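Local atomic coordinates of uncharacterized protein (Vibrio parahaemolyticus, PDB entry 1ZBP), a protein that is of unknown function but belongs to the ImpE family, whose members are probably accessory proteins of type VI secretion. Residues L41-D46 and S183-V188; R72-A77 and E157-A162; Q79-F84 and G163-V168; W189-F194 and E203-M208. All coordinates share one frame; numbering follows the deposited sequence.

In the fold
Contacts 1 to 3 join N-terminal helices to the ImpE region of the chain; contact 4 is a hairpin within that region. Contacts 2 and 3, centres about 8 Å apart, both use helix 65-84, which rests on the successive strands 155-159 and 165-169; Glu157 OE1 meets Tyr165 OH at 2.7 Å between them. The hairpin of contact 4, later in the chain, lies against strand 155-159: its His205 O receives Phe159 N of contact 2 at 2.6 Å. Contact 1 brings helix 31-44 to the loop leading into that hairpin, and Cys42 CB lies 3.4 Å from Trp189 CH2. Along the chain, contacts 2 and 3 are nested inside the loop that contact 1 closes.

Contact 1 (L41-D46 and S183-V188); sequences LCIDGD and SLLESV
Ile43 and Leu185 bring the backbones together, with CA atoms 6.5 Å apart, where the last turn of helix 31-44 meets a helical-looking turn at 184-187. No hydrogen bond crosses the interface, which is apolar. Leu185 holds CG opposite its own backbone N (chi1 178°), and this sends its two methyls forward over Cys42. CD1 of Leu185 comes to 3.6 Å from Cys42 CB, while CD2 of the same leucine lies 4.0 Å from Cys42 SG, so the fork of the leucine is spread along the short cysteine. Ile43 and Leu185 run past one another from opposing sides. CG1 of Ile43 is the atom in touch, 4.0 Å from Leu185 CD1 and 3.9 Å from Val188 CG2, and the valine runs across the isoleucine at about a right angle. Beyond CG1, the methyl CD1 of Ile43 reaches toward Leu184 O at 4.2 Å. Behind this cluster Gly45, with positive phi, is the first residue to leave the helical conformation; weak bonds from Gly45 N to Cys42 O and from Asp46 N to Leu41 O follow the Schellman pattern. Asp46 then N-caps helix 47-60. Ile43 also leans on Leu13 of helix 13-25, Cys42 packs between Ala50 of helix 47-60 and Trp189 of strand 189-196, and Leu185 lies against Glu39, one turn back on helix 31-44.

Contact 2 (R72-A77 and E157-A162); sequences RHLVKA and ELFSTA
Phe159 rises from strand 155-159 into the flank of helix 65-84, between Leu74 and Ala77. Its CB starts the contact, 3.9 Å from Leu74 CD1 and 3.8 Å from Ala77 CB. CG, set anti to the carbonyl carbon (chi1 -70°), turns the ring to the helix and stays close to the same alanine methyl; CD1 comes nearest, 3.6 Å from Ala77 CB. On the other flank of the ring CD2 lies 4.0 Å from Leu74 CD1, a methyl that sits at the ring edge near its plane. Farther out, CE1 slips beneath the backbone of Ala77, whose C stands over one ring face toward its rim, and CZ ends beside Arg81 CD. A helix is thus laid on a face of a small mixed sheet, the alanine methyl resting on the ring; the Phe159 ring also makes an edge-to-face pair with Trp189 of the neighbouring hairpin. After the strand, the chain turns back under His73. There the imidazole ND1 lies 3.1 Å from Thr161 O, but the angle is too poor for a hydrogen bond. The next carbonyl, Ala162 O, sits over one face of the same imidazole, 3.8 Å from His73 CD2.

Contact 3 (Q79-F84 and G163-V168); sequences QARKDF and GNYFLV
Arg81 and Tyr165 each place CG opposite the backbone N, both with chi1 166°, so that the arginine chain runs out across the tyrosine ring instead of beside it. The setting is a helix packed on one face of a small mixed sheet, helix 65-84 against strand 165-169, the middle strand of three. Arg81 CB sits 3.5 Å from the centroid of the Tyr165 ring and only 3° off its normal, a CH-pi contact squarely over the face. The rest of the extended chain follows the ring outward: CG of Arg81 is 3.7 Å from Tyr165 CZ, and CD of Arg81 lies at the same distance from Tyr165 CE1. The guanidinium is turned steeply to the ring, with Tyr165 CE1 at its edge. Both polar ends converge on Glu157 OE1, which forms a salt bridge with Arg81 NE and a hydrogen bond with Tyr165 OH; Arg81 NH2 is held as well by Thr209 O. These bonds probably fix the slant of the arginine over the ring. One turn along the helix, Phe84 forms an offset edge-to-face pair with Tyr165: the edge of Tyr165 is directed to the Phe84 face, with planes at 62° and centroids 5.8 Å apart. At the far rim of the phenylalanine, Leu167 CD1 meets Phe84 CE1 and CZ equally, at 3.6 Å from each.

Contact 4 (W189-F194 and E203-M208); sequences WRPVEF and EGHMPM
His205 and Pro191 face each other as a non-hydrogen-bonded pair of an antiparallel hairpin. With CG anti to the carbonyl carbon (chi1 -68°), the imidazole of His205 is set with Pro191 CA over its face, 4.2 Å from the centroid in a CH-pi contact. The proline ring crosses it obliquely, CG 3.6 Å from His205 CE1. In its own plane the imidazole directs ND1 at Trp189 O, 3.3 Å away in a nearly straight bond (172°), although the donor stands 63° out of the carbonyl plane. On either side of the Pro191-His205 pair, Arg190 with Met206 and Val192 with Gly204 are joined by four backbone bonds. Selenomethionine Met206 crosses Val192 at about a right angle, while Met208, also selenomethionine, lays CG over one face of the Arg190 guanidinium, whose NE, NH1 and NH2 donate to the carbonyls of Glu186, Ser187 and Lys179. Glu193 and Glu203 run side by side, OE2 of Glu193 3.3 Å from OE1 of Glu203, which may raise the proton affinity of one. Beyond strand 202-207, His205 is bonded through the backbone to Phe159 of strand 155-159; strand 189-196 pairs on its other side with strand 173-178, and Leu74 of helix 65-84 packs on Trp189 and His205.

Contact 1 (L41-D46 and S183-V188)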
loop_
_atom_site.group_PDB
_atom_site.type_symbol
_atom_site.label_atom_id
_atom_site.label_comp_id
_atom_site.label_asym_id
_atom_site.label_seq_id
_atom_site.Cartn_x
_atom_site.Cartn_y
_atom_site.Cartn_z
ATOM N N LEU A 41 -3.657 6.142 13.578
ATOM C CA LEU A 41 -2.692 7.183 13.215
ATOM C C LEU A 41 -2.005 6.812 11.898
ATOM O O LEU A 41 -1.679 7.678 11.077
ATOM C CB LEU A 41 -1.644 7.347 14.318
ATOM C CG LEU A 41 -2.066 8.277 15.463
ATOM C CD1 LEU A 41 -1.039 8.212 16.583
ATOM C CD2 LEU A 41 -2.202 9.712 14.945
ATOM N N CYS A 42 -1.783 5.514 11.704
ATOM C CA CYS A 42 -1.155 5.041 10.475
ATOM C C CYS A 42 -2.130 5.192 9.303
ATOM O O CYS A 42 -1.725 5.527 8.186
ATOM C CB CYS A 42 -0.719 3.588 10.630
ATOM S SG CYS A 42 0.607 3.404 11.830
ATOM N N ILE A 43 -3.413 4.960 9.569
ATOM C CA ILE A 43 -4.434 5.094 8.545
ATOM C C ILE A 43 -4.520 6.558 8.098
ATOM O O ILE A 43 -4.717 6.847 6.918
ATOM C CB ILE A 43 -5.820 4.643 9.068
ATOM C CG1 ILE A 43 -5.783 3.168 9.455
ATOM C CG2 ILE A 43 -6.876 4.855 7.990
ATOM C CD1 ILE A 43 -7.069 2.669 10.058
ATOM N N ASP A 44 -4.362 7.478 9.045
ATOM C CA ASP A 44 -4.431 8.901 8.740
ATOM C C ASP A 44 -3.191 9.347 7.986
ATOM O O ASP A 44 -3.194 10.379 7.308
ATOM C CB ASP A 44 -4.563 9.706 10.033
ATOM C CG ASP A 44 -4.625 11.203 9.787
ATOM O OD1 ASP A 44 -3.583 11.803 9.441
ATOM O OD2 ASP A 44 -5.720 11.782 9.940
ATOM N N GLY A 45 -2.121 8.570 8.121
ATOM C CA GLY A 45 -0.882 8.906 7.447
ATOM C C GLY A 45 0.093 9.712 8.292
ATOM O O GLY A 45 1.204 9.995 7.853
ATOM N N ASP A 46 -0.315 10.104 9.495
ATOM C CA ASP A 46 0.579 10.873 10.359
ATOM C C ASP A 46 1.604 9.887 10.922
ATOM O O ASP A 46 1.454 9.376 12.037
ATOM C CB ASP A 46 -0.195 11.539 11.503
ATOM C CG ASP A 46 0.600 12.655 12.178
ATOM O OD1 ASP A 46 1.849 12.617 12.133
ATOM O OD2 ASP A 46 -0.018 13.566 12.772
ATOM N N SER A 183 -7.478 -6.838 12.357
ATOM C CA SER A 183 -7.235 -5.669 13.184
ATOM C C SER A 183 -7.602 -4.459 12.355
ATOM O O SER A 183 -7.674 -4.554 11.136
ATOM C CB SER A 183 -5.757 -5.587 13.536
ATOM O OG SER A 183 -5.031 -5.064 12.429
ATOM N N LEU A 184 -7.814 -3.328 13.021
ATOM C CA LEU A 184 -8.186 -2.077 12.370
ATOM C C LEU A 184 -7.196 -1.673 11.268
ATOM O O LEU A 184 -7.561 -1.552 10.091
ATOM C CB LEU A 184 -8.256 -0.949 13.411
ATOM C CG LEU A 184 -9.011 -1.200 14.731
ATOM C CD1 LEU A 184 -8.566 -0.191 15.773
ATOM C CD2 LEU A 184 -10.528 -1.112 14.512
ATOM N N LEU A 185 -5.943 -1.449 11.656
ATOM C CA LEU A 185 -4.908 -1.041 10.709
ATOM C C LEU A 185 -4.737 -2.042 9.562
ATOM O O LEU A 185 -4.573 -1.652 8.402
ATOM C CB LEU A 185 -3.584 -0.859 11.441
ATOM C CG LEU A 185 -2.351 -0.480 10.610
ATOM C CD1 LEU A 185 -2.671 0.686 9.673
ATOM C CD2 LEU A 185 -1.221 -0.118 11.551
ATOM N N GLU A 186 -4.771 -3.331 9.881
ATOM C CA GLU A 186 -4.620 -4.342 8.848
ATOM C C GLU A 186 -5.653 -4.221 7.725
ATOM O O GLU A 186 -5.504 -4.841 6.674
ATOM C CB GLU A 186 -4.663 -5.749 9.457
ATOM C CG GLU A 186 -3.492 -6.083 10.367
ATOM C CD GLU A 186 -3.413 -7.567 10.669
ATOM O OE1 GLU A 186 -4.377 -8.276 10.333
ATOM O OE2 GLU A 186 -2.397 -8.033 11.234
ATOM N N SER A 187 -6.697 -3.424 7.936
ATOM C CA SER A 187 -7.709 -3.248 6.896
ATOM C C SER A 187 -7.099 -2.539 5.679
ATOM O O SER A 187 -7.477 -2.840 4.543
ATOM C CB SER A 187 -8.921 -2.469 7.432
ATOM O OG SER A 187 -8.545 -1.204 7.942
ATOM N N VAL A 188 -6.156 -1.617 5.913
ATOM C CA VAL A 188 -5.476 -0.905 4.816
ATOM C C VAL A 188 -4.015 -1.360 4.593
ATOM O O VAL A 188 -3.443 -1.089 3.540
ATOM C CB VAL A 188 -5.520 0.661 4.984
ATOM C CG1 VAL A 188 -6.957 1.161 4.834
ATOM C CG2 VAL A 188 -4.965 1.076 6.321
#

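Contact 2 (R72-A77 and E157-A162)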
loop_
_atom_site.group_PDB
_atom_site.type_symbol
_atom_site.label_atom_id
_atom_site.label_comp_id
_atom_site.label_asym_id
_atom_site.label_seq_id
_atom_site.Cartn_x
_atom_site.Cartn_y
_atom_site.Cartn_z
ATOM N N ARG A 72 6.722 -0.196 14.030
ATOM C CA ARG A 72 7.728 0.814 13.735
ATOM C C ARG A 72 8.256 0.570 12.328
ATOM O O ARG A 72 8.390 1.500 11.529
ATOM C CB ARG A 72 8.858 0.742 14.754
ATOM C CG ARG A 72 8.436 1.201 16.126
ATOM C CD ARG A 72 8.984 2.573 16.404
ATOM N NE ARG A 72 10.415 2.506 16.660
ATOM C CZ ARG A 72 11.253 3.519 16.494
ATOM N NH1 ARG A 72 12.536 3.347 16.763
ATOM N NH2 ARG A 72 10.811 4.692 16.053
ATOM N N HIS A 73 8.541 -0.692 12.027
ATOM C CA HIS A 73 9.029 -1.085 10.710
ATOM C C HIS A 73 8.001 -0.761 9.618
ATOM O O HIS A 73 8.360 -0.259 8.560
ATOM C CB HIS A 73 9.336 -2.580 10.706
ATOM C CG HIS A 73 10.460 -2.967 11.624
ATOM N ND1 HIS A 73 10.624 -4.252 12.095
ATOM C CD2 HIS A 73 11.479 -2.242 12.135
ATOM C CE1 HIS A 73 11.701 -4.301 12.862
ATOM N NE2 HIS A 73 12.236 -3.094 12.903
ATOM N N LEU A 74 6.729 -1.041 9.879
ATOM C CA LEU A 74 5.688 -0.751 8.903
ATOM C C LEU A 74 5.582 0.744 8.676
ATOM O O LEU A 74 5.434 1.189 7.535
ATOM C CB LEU A 74 4.340 -1.308 9.367
ATOM C CG LEU A 74 4.080 -2.792 9.069
ATOM C CD1 LEU A 74 3.476 -2.943 7.688
ATOM C CD2 LEU A 74 5.374 -3.579 9.166
ATOM N N VAL A 75 5.667 1.519 9.759
ATOM C CA VAL A 75 5.586 2.975 9.659
ATOM C C VAL A 75 6.767 3.516 8.863
ATOM O O VAL A 75 6.622 4.487 8.114
ATOM C CB VAL A 75 5.548 3.630 11.052
ATOM C CG1 VAL A 75 5.876 5.108 10.959
ATOM C CG2 VAL A 75 4.162 3.458 11.644
ATOM N N LYS A 76 7.925 2.876 9.010
ATOM C CA LYS A 76 9.123 3.278 8.287
ATOM C C LYS A 76 8.916 3.008 6.794
ATOM O O LYS A 76 9.104 3.901 5.966
ATOM C CB LYS A 76 10.327 2.503 8.820
ATOM C CG LYS A 76 11.653 2.796 8.138
ATOM C CD LYS A 76 12.744 1.931 8.760
ATOM C CE LYS A 76 14.074 2.039 8.039
ATOM N NZ LYS A 76 14.992 0.954 8.498
ATOM N N ALA A 77 8.512 1.785 6.457
ATOM C CA ALA A 77 8.265 1.430 5.058
ATOM C C ALA A 77 7.237 2.387 4.446
ATOM O O ALA A 77 7.433 2.886 3.345
ATOM C CB ALA A 77 7.769 -0.013 4.956
ATOM N N GLU A 157 2.781 -3.183 -4.342
ATOM C CA GLU A 157 3.596 -2.594 -3.285
ATOM C C GLU A 157 3.677 -3.540 -2.078
ATOM O O GLU A 157 2.733 -4.272 -1.765
ATOM C CB GLU A 157 2.993 -1.261 -2.847
ATOM C CG GLU A 157 2.740 -0.264 -3.987
ATOM C CD GLU A 157 2.278 1.107 -3.477
ATOM O OE1 GLU A 157 3.086 2.052 -3.426
ATOM O OE2 GLU A 157 1.091 1.257 -3.130
ATOM N N LEU A 158 4.814 -3.541 -1.404
ATOM C CA LEU A 158 4.980 -4.401 -0.248
ATOM C C LEU A 158 5.775 -3.668 0.788
ATOM O O LEU A 158 6.648 -2.882 0.459
ATOM C CB LEU A 158 5.716 -5.694 -0.628
ATOM C CG LEU A 158 5.013 -6.699 -1.558
ATOM C CD1 LEU A 158 6.025 -7.706 -2.096
ATOM C CD2 LEU A 158 3.893 -7.413 -0.795
ATOM N N PHE A 159 5.445 -3.910 2.048
ATOM C CA PHE A 159 6.180 -3.333 3.160
ATOM C C PHE A 159 6.838 -4.568 3.784
ATOM O O PHE A 159 6.153 -5.407 4.345
ATOM C CB PHE A 159 5.231 -2.667 4.162
ATOM C CG PHE A 159 4.577 -1.413 3.649
ATOM C CD1 PHE A 159 5.110 -0.720 2.562
ATOM C CD2 PHE A 159 3.466 -0.892 4.284
ATOM C CE1 PHE A 159 4.547 0.469 2.119
ATOM C CE2 PHE A 159 2.893 0.300 3.849
ATOM C CZ PHE A 159 3.438 0.987 2.758
ATOM N N SER A 160 8.154 -4.693 3.662
ATOM C CA SER A 160 8.858 -5.846 4.212
ATOM C C SER A 160 8.991 -5.759 5.726
ATOM O O SER A 160 8.868 -4.678 6.317
ATOM C CB SER A 160 10.250 -5.958 3.605
ATOM O OG SER A 160 11.052 -4.872 3.992
ATOM N N THR A 161 9.248 -6.906 6.346
ATOM C CA THR A 161 9.409 -6.991 7.793
ATOM C C THR A 161 10.508 -6.051 8.279
ATOM O O THR A 161 10.327 -5.334 9.254
ATOM C CB THR A 161 9.753 -8.438 8.232
ATOM O OG1 THR A 161 8.701 -9.336 7.837
ATOM C CG2 THR A 161 9.917 -8.508 9.743
ATOM N N ALA A 162 11.645 -6.049 7.600
ATOM C CA ALA A 162 12.734 -5.172 8.006
ATOM C C ALA A 162 12.310 -3.707 7.989
ATOM O O ALA A 162 12.935 -2.867 8.628
ATOM C CB ALA A 162 13.953 -5.374 7.104
#

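Contact 3 (Q79-F84 and G163-V168)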
loop_
_atom_site.group_PDB
_atom_site.type_symbol
_atom_site.label_atom_id
_atom_site.label_comp_id
_atom_site.label_asym_id
_atom_site.label_seq_id
_atom_site.Cartn_x
_atom_site.Cartn_y
_atom_site.Cartn_z
ATOM N N GLN A 79 6.660 5.291 5.315
ATOM C CA GLN A 79 7.211 6.627 5.207
ATOM C C GLN A 79 8.046 6.686 3.937
ATOM O O GLN A 79 7.986 7.663 3.191
ATOM C CB GLN A 79 8.075 6.966 6.418
ATOM C CG GLN A 79 8.667 8.361 6.313
ATOM C CD GLN A 79 7.622 9.454 6.396
ATOM O OE1 GLN A 79 6.895 9.565 7.387
ATOM N NE2 GLN A 79 7.545 10.275 5.355
ATOM N N ALA A 80 8.813 5.631 3.679
ATOM C CA ALA A 80 9.644 5.609 2.474
ATOM C C ALA A 80 8.757 5.692 1.217
ATOM O O ALA A 80 9.156 6.273 0.201
ATOM C CB ALA A 80 10.516 4.341 2.439
ATOM N N ARG A 81 7.558 5.114 1.293
ATOM C CA ARG A 81 6.623 5.134 0.174
ATOM C C ARG A 81 6.048 6.527 -0.022
ATOM O O ARG A 81 5.914 7.002 -1.149
ATOM C CB ARG A 81 5.493 4.119 0.407
ATOM C CG ARG A 81 4.278 4.259 -0.502
ATOM C CD ARG A 81 3.317 3.146 -0.155
ATOM N NE ARG A 81 2.125 3.085 -0.985
ATOM C CZ ARG A 81 0.911 3.443 -0.575
ATOM N NH1 ARG A 81 0.730 3.907 0.659
ATOM N NH2 ARG A 81 -0.136 3.288 -1.386
ATOM N N LYS A 82 5.688 7.184 1.072
ATOM C CA LYS A 82 5.142 8.526 0.942
ATOM C C LYS A 82 6.234 9.411 0.360
ATOM O O LYS A 82 5.957 10.351 -0.382
ATOM C CB LYS A 82 4.689 9.072 2.295
ATOM C CG LYS A 82 3.839 10.324 2.177
ATOM C CD LYS A 82 3.192 10.703 3.504
ATOM C CE LYS A 82 4.072 11.628 4.318
ATOM N NZ LYS A 82 3.368 12.060 5.558
ATOM N N ASP A 83 7.488 9.101 0.681
ATOM C CA ASP A 83 8.584 9.894 0.146
ATOM C C ASP A 83 8.889 9.522 -1.296
ATOM O O ASP A 83 9.194 10.389 -2.118
ATOM C CB ASP A 83 9.835 9.754 1.016
ATOM C CG ASP A 83 9.645 10.356 2.396
ATOM O OD1 ASP A 83 8.986 11.411 2.485
ATOM O OD2 ASP A 83 10.162 9.790 3.381
ATOM N N PHE A 84 8.796 8.237 -1.612
ATOM C CA PHE A 84 9.057 7.803 -2.971
ATOM C C PHE A 84 8.158 8.534 -3.966
ATOM O O PHE A 84 8.486 8.648 -5.148
ATOM C CB PHE A 84 8.865 6.291 -3.092
ATOM C CG PHE A 84 8.957 5.790 -4.495
ATOM C CD1 PHE A 84 7.808 5.608 -5.252
ATOM C CD2 PHE A 84 10.194 5.557 -5.079
ATOM C CE1 PHE A 84 7.891 5.200 -6.572
ATOM C CE2 PHE A 84 10.290 5.148 -6.399
ATOM C CZ PHE A 84 9.137 4.969 -7.151
ATOM N N GLY A 163 11.248 -3.391 7.257
ATOM C CA GLY A 163 10.801 -2.009 7.204
ATOM C C GLY A 163 11.178 -1.312 5.916
ATOM O O GLY A 163 11.346 -0.097 5.888
ATOM N N ASN A 164 11.328 -2.090 4.852
ATOM C CA ASN A 164 11.656 -1.560 3.531
ATOM C C ASN A 164 10.423 -1.577 2.619
ATOM O O ASN A 164 9.616 -2.515 2.652
ATOM C CB ASN A 164 12.759 -2.392 2.883
ATOM C CG ASN A 164 14.122 -2.158 3.515
ATOM O OD1 ASN A 164 14.800 -3.105 3.911
ATOM N ND2 ASN A 164 14.536 -0.889 3.601
ATOM N N TYR A 165 10.286 -0.525 1.815
ATOM C CA TYR A 165 9.199 -0.363 0.847
ATOM C C TYR A 165 9.633 -0.979 -0.485
ATOM O O TYR A 165 10.629 -0.551 -1.084
ATOM C CB TYR A 165 8.900 1.129 0.673
ATOM C CG TYR A 165 8.041 1.494 -0.523
ATOM C CD1 TYR A 165 6.813 0.860 -0.756
ATOM C CD2 TYR A 165 8.445 2.493 -1.416
ATOM C CE1 TYR A 165 6.007 1.217 -1.856
ATOM C CE2 TYR A 165 7.656 2.848 -2.511
ATOM C CZ TYR A 165 6.443 2.210 -2.726
ATOM O OH TYR A 165 5.681 2.557 -3.819
ATOM N N PHE A 166 8.896 -1.990 -0.938
ATOM C CA PHE A 166 9.203 -2.675 -2.200
ATOM C C PHE A 166 8.175 -2.442 -3.312
ATOM O O PHE A 166 6.976 -2.369 -3.059
ATOM C CB PHE A 166 9.312 -4.191 -1.985
ATOM C CG PHE A 166 10.634 -4.647 -1.434
ATOM C CD1 PHE A 166 10.974 -4.416 -0.098
ATOM C CD2 PHE A 166 11.531 -5.349 -2.249
ATOM C CE1 PHE A 166 12.192 -4.887 0.423
ATOM C CE2 PHE A 166 12.744 -5.823 -1.749
ATOM C CZ PHE A 166 13.083 -5.595 -0.401
ATOM N N LEU A 167 8.674 -2.334 -4.540
ATOM C CA LEU A 167 7.861 -2.172 -5.736
ATOM C C LEU A 167 8.202 -3.400 -6.560
ATOM O O LEU A 167 9.322 -3.537 -7.068
ATOM C CB LEU A 167 8.229 -0.900 -6.491
ATOM C CG LEU A 167 7.355 0.311 -6.137
ATOM C CD1 LEU A 167 7.900 1.562 -6.820
ATOM C CD2 LEU A 167 5.913 0.053 -6.574
ATOM N N VAL A 168 7.234 -4.302 -6.676
ATOM C CA VAL A 168 7.458 -5.551 -7.370
ATOM C C VAL A 168 6.542 -5.740 -8.564
ATOM O O VAL A 168 5.316 -5.643 -8.454
ATOM C CB VAL A 168 7.284 -6.728 -6.393
ATOM C CG1 VAL A 168 7.421 -8.039 -7.119
ATOM C CG2 VAL A 168 8.325 -6.609 -5.279
#

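Contact 4 (W189-F194 and E203-M208)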
loop_
_atom_site.group_PDB
_atom_site.type_symbol
_atom_site.label_atom_id
_atom_site.label_comp_id
_atom_site.label_asym_id
_atom_site.label_seq_id
_atom_site.Cartn_x
_atom_site.Cartn_y
_atom_site.Cartn_z
ATOM N N TRP A 189 -3.412 -2.023 5.586
ATOM C CA TRP A 189 -2.043 -2.574 5.475
ATOM C C TRP A 189 -2.247 -4.060 5.737
ATOM O O TRP A 189 -2.094 -4.535 6.872
ATOM C CB TRP A 189 -1.088 -1.987 6.528
ATOM C CG TRP A 189 -0.728 -0.537 6.283
ATOM C CD1 TRP A 189 -1.062 0.204 5.196
ATOM C CD2 TRP A 189 0.039 0.327 7.133
ATOM N NE1 TRP A 189 -0.559 1.482 5.310
ATOM C CE2 TRP A 189 0.118 1.584 6.494
ATOM C CE3 TRP A 189 0.666 0.160 8.376
ATOM C CZ2 TRP A 189 0.792 2.675 7.050
ATOM C CZ3 TRP A 189 1.341 1.244 8.931
ATOM C CH2 TRP A 189 1.395 2.487 8.267
ATOM N N ARG A 190 -2.595 -4.789 4.677
ATOM C CA ARG A 190 -2.921 -6.209 4.771
ATOM C C ARG A 190 -1.767 -7.194 4.703
ATOM O O ARG A 190 -0.872 -7.078 3.864
ATOM C CB ARG A 190 -3.948 -6.557 3.685
ATOM C CG ARG A 190 -4.836 -7.778 3.984
ATOM C CD ARG A 190 -5.863 -7.507 5.089
ATOM N NE ARG A 190 -6.821 -6.475 4.701
ATOM C CZ ARG A 190 -7.750 -6.634 3.763
ATOM N NH1 ARG A 190 -8.583 -5.638 3.474
ATOM N NH2 ARG A 190 -7.857 -7.799 3.134
ATOM N N PRO A 191 -1.776 -8.189 5.605
ATOM C CA PRO A 191 -0.719 -9.194 5.621
ATOM C C PRO A 191 -0.864 -10.033 4.364
ATOM O O PRO A 191 -1.981 -10.377 3.963
ATOM C CB PRO A 191 -1.020 -9.994 6.889
ATOM C CG PRO A 191 -1.686 -8.962 7.787
ATOM C CD PRO A 191 -2.620 -8.298 6.807
ATOM N N VAL A 192 0.250 -10.334 3.714
ATOM C CA VAL A 192 0.191 -11.139 2.507
ATOM C C VAL A 192 1.313 -12.163 2.484
ATOM O O VAL A 192 2.402 -11.928 3.021
ATOM C CB VAL A 192 0.285 -10.265 1.225
ATOM C CG1 VAL A 192 -0.897 -9.302 1.144
ATOM C CG2 VAL A 192 1.590 -9.501 1.202
ATOM N N GLU A 193 1.017 -13.311 1.886
ATOM C CA GLU A 193 1.971 -14.406 1.731
ATOM C C GLU A 193 2.223 -14.454 0.234
ATOM O O GLU A 193 1.271 -14.502 -0.542
ATOM C CB GLU A 193 1.357 -15.742 2.168
ATOM C CG GLU A 193 1.977 -16.377 3.414
ATOM C CD GLU A 193 1.042 -16.342 4.616
ATOM O OE1 GLU A 193 -0.138 -16.750 4.465
ATOM O OE2 GLU A 193 1.493 -15.922 5.709
ATOM N N PHE A 194 3.485 -14.440 -0.177
ATOM C CA PHE A 194 3.795 -14.469 -1.597
ATOM C C PHE A 194 4.944 -15.409 -1.968
ATOM O O PHE A 194 5.470 -16.155 -1.134
ATOM C CB PHE A 194 4.129 -13.053 -2.067
ATOM C CG PHE A 194 5.221 -12.398 -1.275
ATOM C CD1 PHE A 194 6.546 -12.789 -1.429
ATOM C CD2 PHE A 194 4.929 -11.396 -0.365
ATOM C CE1 PHE A 194 7.568 -12.181 -0.687
ATOM C CE2 PHE A 194 5.940 -10.784 0.379
ATOM C CZ PHE A 194 7.257 -11.176 0.220
ATOM N N GLU A 203 6.845 -13.097 3.155
ATOM C CA GLU A 203 5.648 -12.435 3.641
ATOM C C GLU A 203 5.886 -10.980 4.016
ATOM O O GLU A 203 7.002 -10.572 4.327
ATOM C CB GLU A 203 5.080 -13.180 4.843
ATOM C CG GLU A 203 6.053 -13.415 5.981
ATOM C CD GLU A 203 5.404 -14.184 7.122
ATOM O OE1 GLU A 203 4.467 -14.968 6.841
ATOM O OE2 GLU A 203 5.832 -14.018 8.289
ATOM N N GLY A 204 4.817 -10.200 3.972
ATOM C CA GLY A 204 4.908 -8.800 4.318
ATOM C C GLY A 204 3.518 -8.216 4.374
ATOM O O GLY A 204 2.539 -8.931 4.624
ATOM N N HIS A 205 3.436 -6.909 4.146
ATOM C CA HIS A 205 2.166 -6.198 4.142
ATOM C C HIS A 205 2.072 -5.389 2.859
ATOM O O HIS A 205 3.076 -4.864 2.362
ATOM C CB HIS A 205 2.068 -5.259 5.348
ATOM C CG HIS A 205 1.966 -5.979 6.653
ATOM N ND1 HIS A 205 0.824 -5.962 7.423
ATOM C CD2 HIS A 205 2.848 -6.774 7.306
ATOM C CE1 HIS A 205 1.006 -6.717 8.494
ATOM N NE2 HIS A 205 2.226 -7.222 8.446
HETATM N N MSE A 206 0.855 -5.304 2.334
HETATM C CA MSE A 206 0.567 -4.566 1.116
HETATM C C MSE A 206 -0.369 -3.405 1.433
HETATM O O MSE A 206 -1.449 -3.610 1.999
HETATM C CB MSE A 206 -0.119 -5.481 0.101
HETATM C CG MSE A 206 -0.510 -4.779 -1.188
HETATM SE SE MSE A 206 -1.247 -5.913 -2.563
HETATM C CE MSE A 206 0.388 -6.606 -3.342
ATOM N N PRO A 207 0.038 -2.169 1.109
ATOM C CA PRO A 207 -0.892 -1.085 1.413
ATOM C C PRO A 207 -2.111 -1.312 0.506
ATOM O O PRO A 207 -1.977 -1.460 -0.704
ATOM C CB PRO A 207 -0.078 0.178 1.078
ATOM C CG PRO A 207 0.870 -0.279 0.029
ATOM C CD PRO A 207 1.294 -1.652 0.546
HETATM N N MSE A 208 -3.289 -1.369 1.116
HETATM C CA MSE A 208 -4.552 -1.621 0.430
HETATM C C MSE A 208 -5.179 -0.364 -0.189
HETATM O O MSE A 208 -6.180 -0.454 -0.890
HETATM C CB MSE A 208 -5.529 -2.253 1.436
HETATM C CG MSE A 208 -6.178 -3.557 1.008
HETATM SE SE MSE A 208 -4.968 -4.921 0.325
HETATM C CE MSE A 208 -6.348 -6.130 -0.347
#